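Side-chain contacts in LD10117p (Drosophila melanogaster, PDB 5HJQ), which acts as a GTPase-activating protein for Rab35 in synaptic vesicle protein recycling and binds phosphoinositides through its TBC domain, the part described here: residues M244-A247 with K248-K252; T255-F258 with Q259-P263; W274-W277 with I278-G281; N311-H314 with K315-S319; I337-C340 with K341-V345. All blocks are in the same frame, centred on the assembly; numbering follows the deposited sequence.

How the contacts relate
Five helix ends from the all-helical TBC domain illustrate how side chains three to five residues apart finish a helix while facing other helices. Contacts 1 and 4 meet through Thr-251 OG1 and Asn-311 OD1, 2.5 Å apart in a probable hydrogen bond. Contacts 2 and 4 share an aromatic seam, where Tyr-257 CD2 lies 3.4 Å from His-314 CD2. The rings of Phe-313 and Phe-339, edge-to-face, join contacts 4 and 5, whose centres are about 11 Å apart. Contact 3, nearest the chain centre, abuts contact 5. Contact 1 approaches the ligand, the side chain of His-250 lying about 8 Å from inositol trisphosphate. Contacts 2 and 5 lie away from the pocket.

Contact 1. Residues M244-A247 with K248-K252; sequences MQIA and KKHTK
Ala-247 CB and Thr-251 CG2 meet at 3.5 Å on the tightly packed side of this helix end. The same methyl, Thr-251 CG2, comes within 3.1 Å of Ala-247 O; chi1 of -173° puts it between N and the carbonyl carbon, while OG1 bonds to Asn-311 OD1 of helix 300-317. Leu-307 and Phe-271 close over Ala-247 from neighbouring helices. The element is the last turn of helix 233-250 in the TBC domain, and one of its carbonyls, Ile-246 O, takes two donors: a nearly straight bond from His-250 N (2.9 Å, 170°) and a longer one from Lys-249 N (3.3 Å), which stands well above the carbonyl plane. The solvent side belongs to Lys-248, which runs alongside buried Met-244, its CE 4.0 Å from Met-244 CG, before the chain bends and carries the exposed ammonium away. Elsewhere on the helix, His-250 CD2 lies 4.1 Å from Ile-246 CG2, and both residues also touch Leu-360 of the phosphoinositide pocket.

Contact 2. Residues T255-F258 with Q259-P263; sequences TSYF and QRICP
Ser-256 O accepts the backbone N-H of Arg-260 at 3.0 Å, the shortest polar bond here, and the arginine's aliphatic stem passes over the same oxygen, with Arg-260 CG 3.2 Å from it. This is the final part of helix 252-261, whose i to i+4 bonds continue through Gln-259 N to Thr-255 O and Ile-261 N to Tyr-257 O, the latter almost straight at 176°. The series then fades: Cys-262, the first residue to leave helical geometry, gives Phe-258 O only a weak bond. Side chains follow the same spacing. From CG the Arg-260 chain runs extended to NE, and one face of its guanidinium looks onto Ser-256 CB, 4.0 Å from the plane and beside the centre rather than over it. Hydroxyls of Thr-255 and Ser-256 are both engaged by Lys-252 O, one turn back. The apolar counterpart is a CH-pi contact, in which Ile-261 CG2 sits over one face of the Tyr-257 ring, 3.9 Å from its centroid. Tyr-257 sets CG anti to the backbone N (chi1 178°), which helps bring the ring beside the isoleucine; Ile-328 and Ile-332 touch Ile-261 from other helices. The methyl is displaced toward the hydroxyl half of the ring, the nearest ring atom to Ile-261 CG2 being Tyr-257 CE1, at 3.5 Å.

Contact 3. Residues W274-W277 with I278-G281; sequences WCWW and ILAG
Trp-276, followed outward from its backbone, meets the next turn of the helix atom by atom. Its CB lies 4.3 Å from Ala-280 CB, a light methylene-methyl touch. With CG anti to the carbonyl carbon (chi1 -59°), the indole swings toward Leu-279: Trp-276 CE3 comes to 4.0 Å from Leu-279 CB, and farther out Trp-276 CZ3 reaches 4.0 Å from Leu-279 CD1. The two side chains cross obliquely, and the leucine branch meets the benzene half of the indole. One ring face carries Cys-275 SG, 3.9 Å above the plane and centred on it, and the ring also stacks with His-163. Beneath these contacts the short helix 274-279 is held by Leu-279 N to Cys-275 O, 2.9 Å and practically straight at 177°. Ala-280 N bonds to Trp-276 O less ideally, from above the carbonyl plane. A CB at Gly-281 would come too close to Trp-277 O, which already lies 3.2 Å from Gly-281 CA, consistent with glycine here. The three tryptophans spread from this buried helix in different directions: Trp-274 packs against helices 233-250 and 300-317, Trp-277 against helices 300-317 and 332-341, and Trp-276 against the loops holding Asp-160 and Pro-195.

Contact 4. Residues N311-H314 with K315-S319; sequences NLFH and KECQS
A cysteine sulfur-aromatic contact marks the C-terminal turns of helix 300-317, where Cys-317 SG sits over one face of the Phe-313 ring, 3.8 Å from the centroid and 22° off the normal. The sulfur is shifted toward the rim, and Phe-313 CE2 is its nearest ring atom at 3.5 Å. A chi1 of -177° swings the phenylalanine ring to the carbonyl side, alongside the next helical turn, while the backbone bond from Cys-317 N to Phe-313 O (2.9 Å) fixes their spacing. Phe-313 also packs on Phe-258 of helix 252-261. A leucine in place of Phe-313 would probably leave the sulfur without its aromatic face and open a gap toward Phe-258. On another side, Gln-318 NE2 lies 3.7 Å above the His-314 ring plane, near the rim, with amide and imidazole planes 82° apart. Gln-318 N makes only a weak bond to His-314 O. Chemically, the buried thiol is matched to a polarisable ring face, whereas the exposed amide merely leans across an imidazole.

Contact 5. Residues I337-C340 with K341-V345; sequences IKFC and KKIPV
Apolar contacts come first: Phe-339 receives both Ile-343 and Pro-344 from the segment leaving its helix. Ile-343 CD1 touches Phe-339 CE2 at 3.6 Å, and Pro-344 CD lies equally close to Phe-339 CZ, the proline crossing the phenylalanine at about a right angle. The ring reaches them because chi1, at 173°, directs it past the carbonyl carbon toward the following residues; Trp-323 adds an edge-to-face ring contact. An alanine in place of Phe-339 is likely to leave Ile-343 and Pro-344 without the surface on which they fold back, opening a gap beneath the turn. One contact joins a polar end to an apolar group: Lys-341 NZ lies 3.5 Å from Ile-337 CG2. Among the hydrogen bonds, Lys-341 N to Ile-337 O is regular (3.2 Å, 154°). Beyond it, Lys-342 N divides itself weakly between Lys-338 O and Phe-339 O, and Ile-343 N reaches Cys-340 O weakly at 3.1 Å. Where helix 332-341 ends, then, backbone bonds are weak and proline can donate none, while Ile-343 and Pro-344 still pack on the Phe-339 ring.

Contact 1. Residues M244-A247 with K248-K252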
loop_
_atom_site.group_PDB
_atom_site.type_symbol
_atom_site.label_atom_id
_atom_site.label_comp_id
_atom_site.label_asym_id
_atom_site.label_seq_id
_atom_site.Cartn_x
_atom_site.Cartn_y
_atom_site.Cartn_z
ATOM N N MET A 244 -12.148 -5.146 -9.053
ATOM C CA MET A 244 -12.607 -5.380 -10.419
ATOM C C MET A 244 -14.025 -4.868 -10.620
ATOM O O MET A 244 -14.312 -4.177 -11.596
ATOM C CB MET A 244 -12.551 -6.866 -10.775
ATOM C CG MET A 244 -13.486 -7.246 -11.918
ATOM S SD MET A 244 -13.127 -8.868 -12.603
ATOM C CE MET A 244 -11.515 -8.541 -13.289
ATOM N N GLN A 245 -14.905 -5.222 -9.690
ATOM C CA GLN A 245 -16.295 -4.792 -9.731
ATOM C C GLN A 245 -16.417 -3.269 -9.708
ATOM O O GLN A 245 -17.213 -2.692 -10.448
ATOM C CB GLN A 245 -17.067 -5.404 -8.561
ATOM C CG GLN A 245 -18.296 -4.621 -8.139
ATOM C CD GLN A 245 -18.577 -4.748 -6.650
ATOM O OE1 GLN A 245 -18.343 -5.800 -6.051
ATOM N NE2 GLN A 245 -19.069 -3.673 -6.043
ATOM N N ILE A 246 -15.619 -2.625 -8.861
ATOM C CA ILE A 246 -15.637 -1.170 -8.747
ATOM C C ILE A 246 -15.128 -0.519 -10.028
ATOM O O ILE A 246 -15.679 0.477 -10.501
ATOM C CB ILE A 246 -14.780 -0.689 -7.558
ATOM C CG1 ILE A 246 -15.344 -1.228 -6.242
ATOM C CG2 ILE A 246 -14.707 0.829 -7.526
ATOM C CD1 ILE A 246 -14.483 -0.907 -5.036
ATOM N N ALA A 247 -14.075 -1.097 -10.589
ATOM C CA ALA A 247 -13.469 -0.571 -11.802
ATOM C C ALA A 247 -14.382 -0.741 -13.019
ATOM O O ALA A 247 -14.347 0.070 -13.944
ATOM C CB ALA A 247 -12.142 -1.239 -12.042
ATOM N N LYS A 248 -15.196 -1.791 -13.018
ATOM C CA LYS A 248 -16.123 -2.027 -14.123
ATOM C C LYS A 248 -17.131 -0.890 -14.277
ATOM O O LYS A 248 -17.611 -0.627 -15.375
ATOM C CB LYS A 248 -16.860 -3.357 -13.937
ATOM C CG LYS A 248 -16.129 -4.565 -14.508
ATOM C CD LYS A 248 -16.873 -5.855 -14.187
ATOM C CE LYS A 248 -16.199 -7.072 -14.807
ATOM N NZ LYS A 248 -16.475 -7.206 -16.271
ATOM N N LYS A 249 -17.444 -0.206 -13.180
ATOM C CA LYS A 249 -18.381 0.913 -13.244
ATOM C C LYS A 249 -17.688 2.283 -13.219
ATOM O O LYS A 249 -17.994 3.146 -14.044
ATOM C CB LYS A 249 -19.404 0.822 -12.109
ATOM C CG LYS A 249 -20.436 -0.279 -12.303
ATOM C CD LYS A 249 -21.858 0.233 -12.061
ATOM C CE LYS A 249 -22.876 -0.905 -12.055
ATOM N NZ LYS A 249 -22.949 -1.618 -13.364
ATOM N N HIS A 250 -16.751 2.479 -12.293
ATOM C CA HIS A 250 -16.123 3.792 -12.121
ATOM C C HIS A 250 -15.032 4.106 -13.144
ATOM O O HIS A 250 -14.727 5.272 -13.393
ATOM C CB HIS A 250 -15.554 3.931 -10.708
ATOM C CG HIS A 250 -16.558 4.398 -9.701
ATOM N ND1 HIS A 250 -16.838 5.733 -9.500
ATOM C CD2 HIS A 250 -17.353 3.714 -8.846
ATOM C CE1 HIS A 250 -17.759 5.851 -8.560
ATOM N NE2 HIS A 250 -18.088 4.640 -8.146
ATOM N N THR A 251 -14.440 3.077 -13.739
ATOM C CA THR A 251 -13.509 3.304 -14.839
ATOM C C THR A 251 -13.873 2.369 -16.004
ATOM O O THR A 251 -13.017 1.745 -16.635
ATOM C CB THR A 251 -12.027 3.136 -14.380
ATOM O OG1 THR A 251 -11.141 3.526 -15.438
ATOM C CG2 THR A 251 -11.713 1.715 -13.933
ATOM N N LYS A 252 -15.174 2.323 -16.290
ATOM C CA LYS A 252 -15.748 1.454 -17.316
ATOM C C LYS A 252 -15.092 1.606 -18.686
ATOM O O LYS A 252 -14.927 0.626 -19.412
ATOM C CB LYS A 252 -17.250 1.720 -17.440
ATOM C CG LYS A 252 -17.956 0.821 -18.443
ATOM C CD LYS A 252 -19.461 1.049 -18.460
ATOM C CE LYS A 252 -20.115 0.615 -17.156
ATOM N NZ LYS A 252 -21.604 0.557 -17.283
#

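Contact 2. Residues T255-F258 with Q259-P263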
loop_
_atom_site.group_PDB
_atom_site.type_symbol
_atom_site.label_atom_id
_atom_site.label_comp_id
_atom_site.label_asym_id
_atom_site.label_seq_id
_atom_site.Cartn_x
_atom_site.Cartn_y
_atom_site.Cartn_z
ATOM N N THR A 255 -11.655 -0.257 -18.827
ATOM C CA THR A 255 -11.803 -1.709 -18.860
ATOM C C THR A 255 -12.398 -2.189 -20.184
ATOM O O THR A 255 -12.026 -3.246 -20.693
ATOM C CB THR A 255 -12.681 -2.208 -17.698
ATOM O OG1 THR A 255 -13.865 -1.408 -17.619
ATOM C CG2 THR A 255 -11.929 -2.108 -16.382
ATOM N N SER A 256 -13.326 -1.415 -20.738
ATOM C CA SER A 256 -13.876 -1.718 -22.053
ATOM C C SER A 256 -12.780 -1.576 -23.099
ATOM O O SER A 256 -12.716 -2.347 -24.057
ATOM C CB SER A 256 -15.056 -0.799 -22.380
ATOM O OG SER A 256 -16.126 -1.000 -21.471
ATOM N N TYR A 257 -11.909 -0.595 -22.888
ATOM C CA TYR A 257 -10.787 -0.349 -23.785
ATOM C C TYR A 257 -9.836 -1.538 -23.801
ATOM O O TYR A 257 -9.305 -1.906 -24.849
ATOM C CB TYR A 257 -10.039 0.919 -23.372
ATOM C CG TYR A 257 -8.822 1.216 -24.217
ATOM C CD1 TYR A 257 -8.949 1.527 -25.564
ATOM C CD2 TYR A 257 -7.546 1.185 -23.667
ATOM C CE1 TYR A 257 -7.843 1.799 -26.344
ATOM C CE2 TYR A 257 -6.431 1.456 -24.440
ATOM C CZ TYR A 257 -6.586 1.763 -25.779
ATOM O OH TYR A 257 -5.481 2.033 -26.554
ATOM N N PHE A 258 -9.631 -2.136 -22.631
ATOM C CA PHE A 258 -8.760 -3.299 -22.505
ATOM C C PHE A 258 -9.317 -4.503 -23.261
ATOM O O PHE A 258 -8.581 -5.210 -23.950
ATOM C CB PHE A 258 -8.557 -3.654 -21.031
ATOM C CG PHE A 258 -7.726 -2.657 -20.277
ATOM C CD1 PHE A 258 -6.875 -1.798 -20.950
ATOM C CD2 PHE A 258 -7.797 -2.580 -18.897
ATOM C CE1 PHE A 258 -6.104 -0.880 -20.258
ATOM C CE2 PHE A 258 -7.030 -1.663 -18.200
ATOM C CZ PHE A 258 -6.182 -0.812 -18.882
ATOM N N GLN A 259 -10.619 -4.730 -23.124
ATOM C CA GLN A 259 -11.278 -5.847 -23.791
ATOM C C GLN A 259 -11.252 -5.677 -25.306
ATOM O O GLN A 259 -11.086 -6.647 -26.041
ATOM C CB GLN A 259 -12.719 -5.989 -23.299
ATOM C CG GLN A 259 -12.835 -6.343 -21.826
ATOM C CD GLN A 259 -14.276 -6.431 -21.359
ATOM O OE1 GLN A 259 -15.028 -5.459 -21.438
ATOM N NE2 GLN A 259 -14.666 -7.601 -20.867
ATOM N N ARG A 260 -11.396 -4.437 -25.765
ATOM C CA ARG A 260 -11.409 -4.141 -27.194
ATOM C C ARG A 260 -10.064 -4.408 -27.864
ATOM O O ARG A 260 -9.980 -5.205 -28.797
ATOM C CB ARG A 260 -11.833 -2.689 -27.427
ATOM C CG ARG A 260 -13.308 -2.458 -27.168
ATOM C CD ARG A 260 -13.664 -0.992 -27.010
ATOM N NE ARG A 260 -15.053 -0.850 -26.580
ATOM C CZ ARG A 260 -15.685 0.311 -26.437
ATOM N NH1 ARG A 260 -15.055 1.450 -26.693
ATOM N NH2 ARG A 260 -16.951 0.328 -26.038
ATOM N N ILE A 261 -9.014 -3.747 -27.386
ATOM C CA ILE A 261 -7.687 -3.895 -27.980
ATOM C C ILE A 261 -7.150 -5.313 -27.809
ATOM O O ILE A 261 -6.246 -5.737 -28.529
ATOM C CB ILE A 261 -6.680 -2.901 -27.369
ATOM C CG1 ILE A 261 -6.356 -3.284 -25.922
ATOM C CG2 ILE A 261 -7.223 -1.486 -27.445
ATOM C CD1 ILE A 261 -5.300 -2.412 -25.281
ATOM N N CYS A 262 -7.719 -6.043 -26.858
ATOM C CA CYS A 262 -7.283 -7.399 -26.571
ATOM C C CYS A 262 -8.496 -8.304 -26.405
ATOM O O CYS A 262 -8.892 -8.612 -25.284
ATOM C CB CYS A 262 -6.410 -7.426 -25.312
ATOM S SG CYS A 262 -5.431 -8.931 -25.095
ATOM N N PRO A 263 -9.103 -8.724 -27.526
ATOM C CA PRO A 263 -10.288 -9.581 -27.445
ATOM C C PRO A 263 -9.945 -10.933 -26.835
ATOM O O PRO A 263 -8.834 -11.425 -27.031
ATOM C CB PRO A 263 -10.722 -9.725 -28.908
ATOM C CG PRO A 263 -9.476 -9.509 -29.691
ATOM C CD PRO A 263 -8.683 -8.485 -28.916
#

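Contact 3. Residues W274-W277 with I278-G281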
loop_
_atom_site.group_PDB
_atom_site.type_symbol
_atom_site.label_atom_id
_atom_site.label_comp_id
_atom_site.label_asym_id
_atom_site.label_seq_id
_atom_site.Cartn_x
_atom_site.Cartn_y
_atom_site.Cartn_z
ATOM N N TRP A 274 -3.481 -5.795 -9.029
ATOM C CA TRP A 274 -3.855 -4.391 -8.879
ATOM C C TRP A 274 -2.978 -3.647 -7.871
ATOM O O TRP A 274 -2.622 -2.493 -8.095
ATOM C CB TRP A 274 -5.330 -4.266 -8.474
ATOM C CG TRP A 274 -5.616 -4.662 -7.057
ATOM C CD1 TRP A 274 -5.869 -5.918 -6.592
ATOM C CD2 TRP A 274 -5.680 -3.793 -5.918
ATOM N NE1 TRP A 274 -6.091 -5.887 -5.237
ATOM C CE2 TRP A 274 -5.976 -4.596 -4.798
ATOM C CE3 TRP A 274 -5.508 -2.417 -5.737
ATOM C CZ2 TRP A 274 -6.103 -4.068 -3.513
ATOM C CZ3 TRP A 274 -5.639 -1.894 -4.459
ATOM C CH2 TRP A 274 -5.934 -2.719 -3.365
ATOM N N CYS A 275 -2.625 -4.303 -6.769
ATOM C CA CYS A 275 -1.840 -3.651 -5.725
ATOM C C CYS A 275 -0.417 -3.368 -6.186
ATOM O O CYS A 275 0.231 -2.459 -5.677
ATOM C CB CYS A 275 -1.816 -4.500 -4.449
ATOM S SG CYS A 275 -1.391 -6.240 -4.681
ATOM N N TRP A 276 0.060 -4.130 -7.165
ATOM C CA TRP A 276 1.445 -3.994 -7.605
ATOM C C TRP A 276 1.652 -2.793 -8.518
ATOM O O TRP A 276 2.786 -2.358 -8.720
ATOM C CB TRP A 276 1.921 -5.273 -8.298
ATOM C CG TRP A 276 1.841 -6.478 -7.411
ATOM C CD1 TRP A 276 1.257 -7.672 -7.706
ATOM C CD2 TRP A 276 2.337 -6.594 -6.071
ATOM N NE1 TRP A 276 1.369 -8.530 -6.640
ATOM C CE2 TRP A 276 2.026 -7.890 -5.622
ATOM C CE3 TRP A 276 3.020 -5.729 -5.210
ATOM C CZ2 TRP A 276 2.372 -8.342 -4.352
ATOM C CZ3 TRP A 276 3.359 -6.177 -3.952
ATOM C CH2 TRP A 276 3.034 -7.469 -3.534
ATOM N N TRP A 277 0.567 -2.259 -9.070
ATOM C CA TRP A 277 0.644 -0.993 -9.787
ATOM C C TRP A 277 1.097 0.082 -8.812
ATOM O O TRP A 277 1.936 0.925 -9.131
ATOM C CB TRP A 277 -0.704 -0.608 -10.393
ATOM C CG TRP A 277 -1.330 -1.657 -11.249
ATOM C CD1 TRP A 277 -0.694 -2.632 -11.961
ATOM C CD2 TRP A 277 -2.730 -1.835 -11.487
ATOM N NE1 TRP A 277 -1.612 -3.405 -12.631
ATOM C CE2 TRP A 277 -2.871 -2.939 -12.350
ATOM C CE3 TRP A 277 -3.880 -1.171 -11.046
ATOM C CZ2 TRP A 277 -4.114 -3.393 -12.784
ATOM C CZ3 TRP A 277 -5.113 -1.623 -11.477
ATOM C CH2 TRP A 277 -5.220 -2.722 -12.338
ATOM N N ILE A 278 0.525 0.033 -7.615
ATOM C CA ILE A 278 0.817 0.999 -6.570
ATOM C C ILE A 278 2.152 0.697 -5.897
ATOM O O ILE A 278 3.067 1.515 -5.936
ATOM C CB ILE A 278 -0.301 1.025 -5.506
ATOM C CG1 ILE A 278 -1.624 1.468 -6.137
ATOM C CG2 ILE A 278 0.078 1.937 -4.347
ATOM C CD1 ILE A 278 -2.824 1.306 -5.233
ATOM N N LEU A 279 2.263 -0.487 -5.301
ATOM C CA LEU A 279 3.426 -0.842 -4.488
ATOM C C LEU A 279 4.703 -1.102 -5.283
ATOM O O LEU A 279 5.802 -0.963 -4.750
ATOM C CB LEU A 279 3.113 -2.073 -3.633
ATOM C CG LEU A 279 2.057 -1.899 -2.540
ATOM C CD1 LEU A 279 1.821 -3.207 -1.797
ATOM C CD2 LEU A 279 2.463 -0.789 -1.569
ATOM N N ALA A 280 4.565 -1.482 -6.549
ATOM C CA ALA A 280 5.733 -1.837 -7.354
ATOM C C ALA A 280 5.834 -1.029 -8.644
ATOM O O ALA A 280 6.649 -1.335 -9.514
ATOM C CB ALA A 280 5.713 -3.328 -7.671
ATOM N N GLY A 281 5.007 0.002 -8.767
ATOM C CA GLY A 281 5.014 0.834 -9.954
ATOM C C GLY A 281 5.256 2.297 -9.640
ATOM O O GLY A 281 6.256 2.870 -10.067
#

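Contact 4. Residues N311-H314 with K315-S319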
loop_
_atom_site.group_PDB
_atom_site.type_symbol
_atom_site.label_atom_id
_atom_site.label_comp_id
_atom_site.label_asym_id
_atom_site.label_seq_id
_atom_site.Cartn_x
_atom_site.Cartn_y
_atom_site.Cartn_z
ATOM N N ASN A 311 -7.632 5.346 -15.145
ATOM C CA ASN A 311 -8.068 6.488 -15.942
ATOM C C ASN A 311 -6.894 7.185 -16.616
ATOM O O ASN A 311 -6.953 7.500 -17.805
ATOM C CB ASN A 311 -8.836 7.492 -15.081
ATOM C CG ASN A 311 -10.108 6.913 -14.511
ATOM O OD1 ASN A 311 -10.570 5.864 -14.950
ATOM N ND2 ASN A 311 -10.691 7.600 -13.536
ATOM N N LEU A 312 -5.831 7.427 -15.854
ATOM C CA LEU A 312 -4.636 8.069 -16.391
ATOM C C LEU A 312 -3.992 7.232 -17.495
ATOM O O LEU A 312 -3.449 7.778 -18.455
ATOM C CB LEU A 312 -3.617 8.329 -15.278
ATOM C CG LEU A 312 -3.938 9.432 -14.266
ATOM C CD1 LEU A 312 -2.904 9.442 -13.149
ATOM C CD2 LEU A 312 -3.991 10.789 -14.955
ATOM N N PHE A 313 -4.046 5.912 -17.356
ATOM C CA PHE A 313 -3.426 5.025 -18.336
ATOM C C PHE A 313 -4.225 4.980 -19.634
ATOM O O PHE A 313 -3.652 4.927 -20.721
ATOM C CB PHE A 313 -3.266 3.611 -17.773
ATOM C CG PHE A 313 -2.571 2.662 -18.711
ATOM C CD1 PHE A 313 -1.206 2.759 -18.928
ATOM C CD2 PHE A 313 -3.281 1.678 -19.380
ATOM C CE1 PHE A 313 -0.560 1.890 -19.790
ATOM C CE2 PHE A 313 -2.640 0.805 -20.243
ATOM C CZ PHE A 313 -1.279 0.913 -20.449
ATOM N N HIS A 314 -5.549 5.000 -19.518
ATOM C CA HIS A 314 -6.412 5.001 -20.694
ATOM C C HIS A 314 -6.277 6.316 -21.455
ATOM O O HIS A 314 -6.181 6.325 -22.682
ATOM C CB HIS A 314 -7.870 4.767 -20.298
ATOM C CG HIS A 314 -8.803 4.680 -21.465
ATOM N ND1 HIS A 314 -10.134 5.024 -21.382
ATOM C CD2 HIS A 314 -8.594 4.288 -22.745
ATOM C CE1 HIS A 314 -10.707 4.848 -22.559
ATOM N NE2 HIS A 314 -9.796 4.402 -23.404
ATOM N N LYS A 315 -6.278 7.419 -20.713
ATOM C CA LYS A 315 -6.072 8.747 -21.284
ATOM C C LYS A 315 -4.755 8.809 -22.040
ATOM O O LYS A 315 -4.684 9.316 -23.162
ATOM C CB LYS A 315 -6.095 9.814 -20.184
ATOM C CG LYS A 315 -5.471 11.142 -20.584
ATOM C CD LYS A 315 -5.813 12.233 -19.584
ATOM C CE LYS A 315 -5.220 13.575 -19.997
ATOM N NZ LYS A 315 -3.758 13.655 -19.717
ATOM N N GLU A 316 -3.715 8.283 -21.404
ATOM C CA GLU A 316 -2.381 8.251 -21.974
ATOM C C GLU A 316 -2.383 7.421 -23.258
ATOM O O GLU A 316 -1.822 7.828 -24.262
ATOM C CB GLU A 316 -1.390 7.692 -20.943
ATOM C CG GLU A 316 0.026 8.217 -21.064
ATOM C CD GLU A 316 0.151 9.705 -20.803
ATOM O OE1 GLU A 316 -0.701 10.267 -20.085
ATOM O OE2 GLU A 316 1.107 10.314 -21.330
ATOM N N CYS A 317 -3.057 6.275 -23.231
ATOM C CA CYS A 317 -3.102 5.374 -24.383
ATOM C C CYS A 317 -3.706 6.013 -25.633
ATOM O O CYS A 317 -3.403 5.609 -26.754
ATOM C CB CYS A 317 -3.893 4.115 -24.026
ATOM S SG CYS A 317 -2.970 2.909 -23.061
ATOM N N GLN A 318 -4.547 7.020 -25.434
ATOM C CA GLN A 318 -5.274 7.630 -26.537
ATOM C C GLN A 318 -4.404 8.460 -27.508
ATOM O O GLN A 318 -4.864 8.759 -28.606
ATOM C CB GLN A 318 -6.405 8.511 -25.981
ATOM C CG GLN A 318 -7.667 7.752 -25.574
ATOM C CD GLN A 318 -8.741 8.661 -25.012
ATOM O OE1 GLN A 318 -8.620 9.884 -25.058
ATOM N NE2 GLN A 318 -9.803 8.065 -24.479
ATOM N N SER A 319 -3.161 8.801 -27.139
ATOM C CA SER A 319 -2.368 9.791 -27.905
ATOM C C SER A 319 -0.887 9.931 -27.512
ATOM O O SER A 319 -0.573 10.858 -26.785
ATOM C CB SER A 319 -3.038 11.168 -27.751
ATOM O OG SER A 319 -3.061 11.593 -26.391
#

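Contact 5. Residues I337-C340 with K341-V345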
loop_
_atom_site.group_PDB
_atom_site.type_symbol
_atom_site.label_atom_id
_atom_site.label_comp_id
_atom_site.label_asym_id
_atom_site.label_seq_id
_atom_site.Cartn_x
_atom_site.Cartn_y
_atom_site.Cartn_z
ATOM N N ILE A 337 2.359 -1.334 -15.071
ATOM C CA ILE A 337 3.498 -1.204 -14.172
ATOM C C ILE A 337 4.519 -0.211 -14.715
ATOM O O ILE A 337 4.986 0.672 -13.991
ATOM C CB ILE A 337 4.192 -2.563 -13.941
ATOM C CG1 ILE A 337 3.246 -3.537 -13.236
ATOM C CG2 ILE A 337 5.471 -2.384 -13.137
ATOM C CD1 ILE A 337 2.864 -3.115 -11.836
ATOM N N LYS A 338 4.859 -0.356 -15.993
ATOM C CA LYS A 338 5.817 0.541 -16.631
ATOM C C LYS A 338 5.306 1.981 -16.642
ATOM O O LYS A 338 6.071 2.923 -16.426
ATOM C CB LYS A 338 6.121 0.080 -18.059
ATOM C CG LYS A 338 6.847 -1.250 -18.160
ATOM C CD LYS A 338 7.276 -1.526 -19.597
ATOM C CE LYS A 338 6.099 -1.439 -20.564
ATOM N NZ LYS A 338 6.218 -2.423 -21.677
ATOM N N PHE A 339 4.009 2.138 -16.891
ATOM C CA PHE A 339 3.376 3.453 -16.917
ATOM C C PHE A 339 3.453 4.141 -15.556
ATOM O O PHE A 339 3.652 5.353 -15.474
ATOM C CB PHE A 339 1.915 3.331 -17.365
ATOM C CG PHE A 339 1.137 4.613 -17.258
ATOM C CD1 PHE A 339 1.348 5.642 -18.157
ATOM C CD2 PHE A 339 0.185 4.783 -16.265
ATOM C CE1 PHE A 339 0.635 6.821 -18.061
ATOM C CE2 PHE A 339 -0.532 5.961 -16.165
ATOM C CZ PHE A 339 -0.307 6.980 -17.066
ATOM N N CYS A 340 3.291 3.359 -14.494
ATOM C CA CYS A 340 3.314 3.889 -13.135
ATOM C C CYS A 340 4.702 4.392 -12.745
ATOM O O CYS A 340 4.829 5.403 -12.056
ATOM C CB CYS A 340 2.845 2.826 -12.139
ATOM S SG CYS A 340 1.090 2.401 -12.260
ATOM N N LYS A 341 5.737 3.685 -13.188
ATOM C CA LYS A 341 7.112 4.085 -12.910
ATOM C C LYS A 341 7.417 5.453 -13.503
ATOM O O LYS A 341 8.290 6.170 -13.014
ATOM C CB LYS A 341 8.100 3.052 -13.456
ATOM C CG LYS A 341 7.866 1.627 -12.977
ATOM C CD LYS A 341 9.124 1.056 -12.347
ATOM C CE LYS A 341 8.942 -0.400 -11.948
ATOM N NZ LYS A 341 8.791 -1.280 -13.138
ATOM N N LYS A 342 6.693 5.809 -14.559
ATOM C CA LYS A 342 6.873 7.093 -15.222
ATOM C C LYS A 342 5.590 7.917 -15.169
ATOM O O LYS A 342 5.317 8.701 -16.077
ATOM C CB LYS A 342 7.299 6.884 -16.677
ATOM C CG LYS A 342 8.316 5.769 -16.874
ATOM C CD LYS A 342 9.678 6.312 -17.282
ATOM C CE LYS A 342 9.935 6.083 -18.766
ATOM N NZ LYS A 342 11.319 6.470 -19.158
ATOM N N ILE A 343 4.814 7.736 -14.100
ATOM C CA ILE A 343 3.507 8.377 -13.959
ATOM C C ILE A 343 3.610 9.893 -14.151
ATOM O O ILE A 343 4.441 10.557 -13.532
ATOM C CB ILE A 343 2.859 8.036 -12.583
ATOM C CG1 ILE A 343 1.413 8.531 -12.514
ATOM C CG2 ILE A 343 3.685 8.565 -11.419
ATOM C CD1 ILE A 343 0.415 7.557 -13.095
ATOM N N PRO A 344 2.787 10.438 -15.060
ATOM C CA PRO A 344 2.891 11.845 -15.467
ATOM C C PRO A 344 2.174 12.845 -14.556
ATOM O O PRO A 344 1.953 13.980 -14.979
ATOM C CB PRO A 344 2.253 11.843 -16.858
ATOM C CG PRO A 344 1.248 10.747 -16.796
ATOM C CD PRO A 344 1.842 9.686 -15.907
ATOM N N VAL A 345 1.816 12.449 -13.340
ATOM C CA VAL A 345 1.251 13.404 -12.387
ATOM C C VAL A 345 2.017 13.403 -11.070
ATOM O O VAL A 345 2.608 12.395 -10.683
ATOM C CB VAL A 345 -0.241 13.128 -12.097
ATOM C CG1 VAL A 345 -1.083 13.358 -13.346
ATOM C CG2 VAL A 345 -0.435 11.718 -11.552
#